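Local coordinates for Thiol:disulfide interchange protein (Proteus mirabilis, PDB 4OD7), which probably acts as a periplasmic thiol oxidase of the DsbA type, introducing disulfide bonds into proteins as they fold, at residues A[23-28]-A[144-149]; A[154-157]-A[161-164]. The protein carries 1 engineered substitution. All blocks are in the same frame, centred on the assembly; numbering follows the deposited sequence.

Contact 1: A[23-28]-A[144-149]; sequences QVVEFF and TDFQIN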
loop_
_atom_site.group_PDB
_atom_site.type_symbol
_atom_site.label_atom_id
_atom_site.label_comp_id
_atom_site.label_asym_id
_atom_site.label_seq_id
_atom_site.Cartn_x
_atom_site.Cartn_y
_atom_site.Cartn_z
ATOM N N GLN A 23 -8.476 3.670 -9.959
ATOM C CA GLN A 23 -8.744 5.095 -9.618
ATOM C C GLN A 23 -7.832 5.548 -8.432
ATOM O O GLN A 23 -7.418 6.717 -8.337
ATOM C CB GLN A 23 -10.209 5.310 -9.268
ATOM C CG GLN A 23 -11.129 5.526 -10.440
ATOM C CD GLN A 23 -12.574 5.427 -10.021
ATOM O OE1 GLN A 23 -13.097 4.328 -9.833
ATOM N NE2 GLN A 23 -13.218 6.569 -9.818
ATOM N N VAL A 24 -7.586 4.619 -7.509
ATOM C CA VAL A 24 -6.621 4.834 -6.421
ATOM C C VAL A 24 -5.565 3.691 -6.350
ATOM O O VAL A 24 -5.919 2.527 -6.218
ATOM C CB VAL A 24 -7.320 4.963 -5.046
ATOM C CG1 VAL A 24 -6.280 5.265 -3.970
ATOM C CG2 VAL A 24 -8.357 6.079 -5.049
ATOM N N VAL A 25 -4.277 4.030 -6.438
ATOM C CA VAL A 25 -3.204 3.054 -6.259
ATOM C C VAL A 25 -2.307 3.457 -5.068
ATOM O O VAL A 25 -1.665 4.497 -5.084
ATOM C CB VAL A 25 -2.307 2.909 -7.483
ATOM C CG1 VAL A 25 -1.317 1.760 -7.252
ATOM C CG2 VAL A 25 -3.142 2.657 -8.760
ATOM N N GLU A 26 -2.281 2.586 -4.069
ATOM C CA GLU A 26 -1.482 2.684 -2.856
ATOM C C GLU A 26 -0.156 1.905 -3.032
ATOM O O GLU A 26 -0.151 0.802 -3.568
ATOM C CB GLU A 26 -2.307 2.103 -1.714
ATOM C CG GLU A 26 -3.592 2.845 -1.379
ATOM C CD GLU A 26 -4.448 2.177 -0.263
ATOM O OE1 GLU A 26 -3.957 1.351 0.499
ATOM O OE2 GLU A 26 -5.679 2.382 -0.207
ATOM N N PHE A 27 0.960 2.490 -2.592
ATOM C CA PHE A 27 2.272 1.851 -2.611
ATOM C C PHE A 27 2.849 1.815 -1.185
ATOM O O PHE A 27 2.918 2.844 -0.507
ATOM C CB PHE A 27 3.197 2.626 -3.526
ATOM C CG PHE A 27 2.770 2.621 -4.959
ATOM C CD1 PHE A 27 3.210 1.655 -5.833
ATOM C CD2 PHE A 27 1.955 3.623 -5.449
ATOM C CE1 PHE A 27 2.800 1.696 -7.174
ATOM C CE2 PHE A 27 1.557 3.648 -6.773
ATOM C CZ PHE A 27 1.976 2.696 -7.626
ATOM N N PHE A 28 3.308 0.649 -0.757
ATOM C CA PHE A 28 3.811 0.488 0.610
ATOM C C PHE A 28 4.869 -0.581 0.665
ATOM O O PHE A 28 5.079 -1.305 -0.292
ATOM C CB PHE A 28 2.638 0.160 1.559
ATOM C CG PHE A 28 2.236 -1.306 1.575
ATOM C CD1 PHE A 28 2.577 -2.140 2.644
ATOM C CD2 PHE A 28 1.496 -1.857 0.524
ATOM C CE1 PHE A 28 2.183 -3.464 2.655
ATOM C CE2 PHE A 28 1.127 -3.177 0.542
ATOM C CZ PHE A 28 1.465 -3.971 1.623
ATOM N N THR A 144 7.143 0.903 -11.309
ATOM C CA THR A 144 7.833 1.577 -12.403
ATOM C C THR A 144 7.013 2.709 -13.080
ATOM O O THR A 144 7.483 3.837 -13.189
ATOM C CB THR A 144 8.272 0.538 -13.460
ATOM O OG1 THR A 144 9.254 -0.309 -12.880
ATOM C CG2 THR A 144 8.888 1.172 -14.678
ATOM N N ASP A 145 5.779 2.430 -13.486
ATOM C CA ASP A 145 5.011 3.372 -14.300
ATOM C C ASP A 145 4.493 4.565 -13.510
ATOM O O ASP A 145 4.168 5.611 -14.078
ATOM C CB ASP A 145 3.794 2.687 -14.958
ATOM C CG ASP A 145 4.160 1.486 -15.807
ATOM O OD1 ASP A 145 5.349 1.223 -16.055
ATOM O OD2 ASP A 145 3.237 0.825 -16.271
ATOM N N PHE A 146 4.436 4.418 -12.202
ATOM C CA PHE A 146 4.023 5.505 -11.348
ATOM C C PHE A 146 5.254 6.197 -10.719
ATOM O O PHE A 146 5.104 7.114 -9.918
ATOM C CB PHE A 146 3.057 4.995 -10.277
ATOM C CG PHE A 146 1.717 4.586 -10.804
ATOM C CD1 PHE A 146 0.612 5.363 -10.552
ATOM C CD2 PHE A 146 1.557 3.439 -11.553
ATOM C CE1 PHE A 146 -0.635 5.010 -11.033
ATOM C CE2 PHE A 146 0.326 3.080 -12.025
ATOM C CZ PHE A 146 -0.775 3.876 -11.768
ATOM N N GLN A 147 6.453 5.766 -11.114
ATOM C CA GLN A 147 7.720 6.297 -10.601
ATOM C C GLN A 147 7.767 6.412 -9.076
ATOM O O GLN A 147 7.994 7.499 -8.518
ATOM C CB GLN A 147 8.004 7.670 -11.220
ATOM N N ILE A 148 7.555 5.287 -8.403
ATOM C CA ILE A 148 7.497 5.266 -6.944
ATOM C C ILE A 148 8.857 4.962 -6.416
ATOM O O ILE A 148 9.397 3.899 -6.685
ATOM C CB ILE A 148 6.497 4.240 -6.433
ATOM C CG1 ILE A 148 5.134 4.485 -7.083
ATOM C CG2 ILE A 148 6.443 4.238 -4.870
ATOM C CD1 ILE A 148 4.596 5.860 -6.848
ATOM N N ASN A 149 9.401 5.917 -5.672
ATOM C CA ASN A 149 10.744 5.824 -5.132
ATOM C C ASN A 149 10.740 5.807 -3.620
ATOM O O ASN A 149 11.764 5.566 -3.018
ATOM C CB ASN A 149 11.579 7.033 -5.585
ATOM C CG ASN A 149 11.929 7.005 -7.059
ATOM O OD1 ASN A 149 12.244 5.958 -7.627
ATOM N ND2 ASN A 149 11.881 8.177 -7.689
#

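Contact 2: A[154-157]-A[161-164]; sequences MVID and KMKN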
loop_
_atom_site.group_PDB
_atom_site.type_symbol
_atom_site.label_atom_id
_atom_site.label_comp_id
_atom_site.label_asym_id
_atom_site.label_seq_id
_atom_site.Cartn_x
_atom_site.Cartn_y
_atom_site.Cartn_z
ATOM N N MET A 154 0.485 7.376 -2.763
ATOM C CA MET A 154 -0.846 7.106 -3.351
ATOM C C MET A 154 -0.992 7.985 -4.607
ATOM O O MET A 154 -0.596 9.153 -4.613
ATOM C CB MET A 154 -1.964 7.394 -2.323
ATOM C CG MET A 154 -3.353 6.931 -2.663
ATOM S SD MET A 154 -4.598 7.413 -1.446
ATOM C CE MET A 154 -4.170 6.397 -0.055
ATOM N N VAL A 155 -1.442 7.394 -5.702
ATOM C CA VAL A 155 -1.617 8.131 -6.946
ATOM C C VAL A 155 -3.057 8.005 -7.395
ATOM O O VAL A 155 -3.639 6.925 -7.272
ATOM C CB VAL A 155 -0.668 7.655 -8.005
ATOM C CG1 VAL A 155 -0.871 8.464 -9.283
ATOM C CG2 VAL A 155 0.753 7.800 -7.466
ATOM N N ILE A 156 -3.654 9.101 -7.855
ATOM C CA ILE A 156 -5.075 9.078 -8.188
ATOM C C ILE A 156 -5.311 9.305 -9.674
ATOM O O ILE A 156 -4.706 10.183 -10.256
ATOM C CB ILE A 156 -5.805 10.112 -7.357
ATOM C CG1 ILE A 156 -5.677 9.705 -5.885
ATOM C CG2 ILE A 156 -7.259 10.196 -7.760
ATOM C CD1 ILE A 156 -6.070 10.753 -4.927
ATOM N N ASP A 157 -6.179 8.478 -10.268
ATOM C CA ASP A 157 -6.502 8.529 -11.695
ATOM C C ASP A 157 -5.282 8.426 -12.609
ATOM O O ASP A 157 -5.336 8.825 -13.793
ATOM C CB ASP A 157 -7.296 9.797 -12.001
ATOM C CG ASP A 157 -8.670 9.772 -11.366
ATOM O OD1 ASP A 157 -9.241 8.662 -11.240
ATOM O OD2 ASP A 157 -9.164 10.850 -10.966
ATOM N N LYS A 161 -0.305 12.755 -7.942
ATOM C CA LYS A 161 0.393 12.171 -6.804
ATOM C C LYS A 161 0.164 12.982 -5.537
ATOM O O LYS A 161 0.511 14.167 -5.451
ATOM C CB LYS A 161 1.878 12.026 -7.112
ATOM C CG LYS A 161 2.651 11.304 -6.040
ATOM C CD LYS A 161 4.109 11.166 -6.388
ATOM C CE LYS A 161 4.233 9.996 -7.403
ATOM N NZ LYS A 161 5.616 9.542 -7.751
ATOM N N MET A 162 -0.451 12.329 -4.555
ATOM C CA MET A 162 -0.638 12.922 -3.234
ATOM C C MET A 162 0.644 13.456 -2.606
ATOM O O MET A 162 1.702 12.854 -2.730
ATOM C CB MET A 162 -1.252 11.929 -2.268
ATOM C CG MET A 162 -2.625 11.518 -2.614
ATOM S SD MET A 162 -3.824 12.841 -2.593
ATOM C CE MET A 162 -3.989 13.339 -0.890
ATOM N N LYS A 163 0.527 14.625 -1.994
ATOM C CA LYS A 163 1.588 15.241 -1.222
ATOM C C LYS A 163 1.287 15.110 0.261
ATOM O O LYS A 163 0.556 15.919 0.822
ATOM C CB LYS A 163 1.719 16.701 -1.607
ATOM C CG LYS A 163 3.073 17.247 -1.386
ATOM C CD LYS A 163 3.214 18.634 -1.985
ATOM C CE LYS A 163 3.610 19.645 -0.911
ATOM N NZ LYS A 163 5.038 19.608 -0.558
ATOM N N ASN A 164 1.808 14.044 0.864
ATOM C CA ASN A 164 1.454 13.654 2.231
ATOM C C ASN A 164 1.868 14.706 3.250
ATOM O O ASN A 164 1.288 14.787 4.332
ATOM C CB ASN A 164 2.028 12.273 2.578
ATOM C CG ASN A 164 1.366 11.133 1.787
ATOM O OD1 ASN A 164 0.592 11.361 0.876
ATOM N ND2 ASN A 164 1.738 9.901 2.104
HETATM O O HOH W 1 1.735 10.005 -1.754
#

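Contact 1: A[23-28]-A[144-149]
Phe-146 and Ile-148 meet strand 24-28 without any hydrogen bond across the contact; the shortest polar bond lies within 144-149, from Gln-147 N back to Thr-144 O at 3.0 Å. It belongs to a Schellman motif at the end of helix 130-145, where Gln-147 takes positive phi and faces away while its two neighbours direct their side chains at the strand. Ile-148 covers one face of the Phe-27 ring. Its CG1 sits 3.4 Å from the ring centroid and only 1° off the normal, a nearly centred CH-pi contact. Ile-148 CD1 rests over the CD2-CE2 side of the same face, 3.7 Å from Phe-27 CD2, and CG2 lies 3.9 Å from Phe-27 CB. With CG1 beside the backbone N (chi1 -54°), both branches of the isoleucine can serve the same ring. Phe-146 meets the far end of that ring instead, its CB 3.7 Å from Phe-27 CZ. The two rings are oblique, with centroids 5.6 Å apart and planes at 52°. Two residues earlier in the strand, Val-25 CG2 touches Phe-146 CZ at 4.0 Å. Ala-142 and Val-143 of the helix also reach Phe-27, and Val-155 of the adjacent strand packs on Phe-146. The other face of the strand is polar in part, with Glu-26 in a salt bridge to Arg-60. The strand leads to helix 33-41, near whose start Cys-35 and the engineered Ser-32 mark the redox-active pair, its disulfide absent here. Contact 1 thus joins the segment after helix 130-145 to the thioredoxin-fold sheet by van der Waals packing and one CH-pi contact between buried side chains.

Contact 2: A[154-157]-A[161-164]
Met-154 to Ile-156 and Lys-161 to Met-162 run antiparallel, with Val-155 and Lys-161 a non-hydrogen-bonded pair at a CA-CA distance of 4.5 Å. Met-162 N donates to Met-154 O at 3.2 Å. Beyond this bond a water takes over: it accepts from Met-154 N and donates to Asn-164 OD1 and, at 3.0 Å, to Met-162 O. Lys-161 extends from the backbone and then bends at chi3 (-79°), which lays CE 4.1 Å from Val-155 CG2 and carries NZ on to a weak hydrogen bond with Phe-146 O. Leu-14 packs against both Val-155 and Lys-161 on this face. The two strands form the beta hairpin of the C-terminal beta-beta-alpha unit of the thioredoxin fold, whose closing helix is 172-187. Towards that helix Met-162 folds up compactly, and its chi2 turn (-63°) puts SD 3.9 Å from Ile-156 CD1. Its CG lies 4.2 Å from Met-154 CB. Leu-186 touches both Ile-156 and Met-162, while Tyr-179 OH bonds to Asn-164 OD1, the same oxygen that accepts a hydrogen bond from the water.

The two contacts lie about 8 Å apart, centre to centre, on one side of the chain's centre and share one mixed sheet, in which strands 24-28 and 153-156 are antiparallel neighbours. Val-25 O to Val-155 N, at 3.0 Å, and Gln-23 O to Asp-157 N, at 2.9 Å, are probable hydrogen bonds that tie them together. Along the chain they come in series: contact 1 closes as helix 130-145 ends, and a short connection then leads into the hairpin of contact 2. Contact 1 therefore brings the chain back from the largely helical insertion to strand 24-28, next to the 58-62 edge strand, and contact 2 continues the sheet towards its 11-13 edge before helix 172-187 closes the fold.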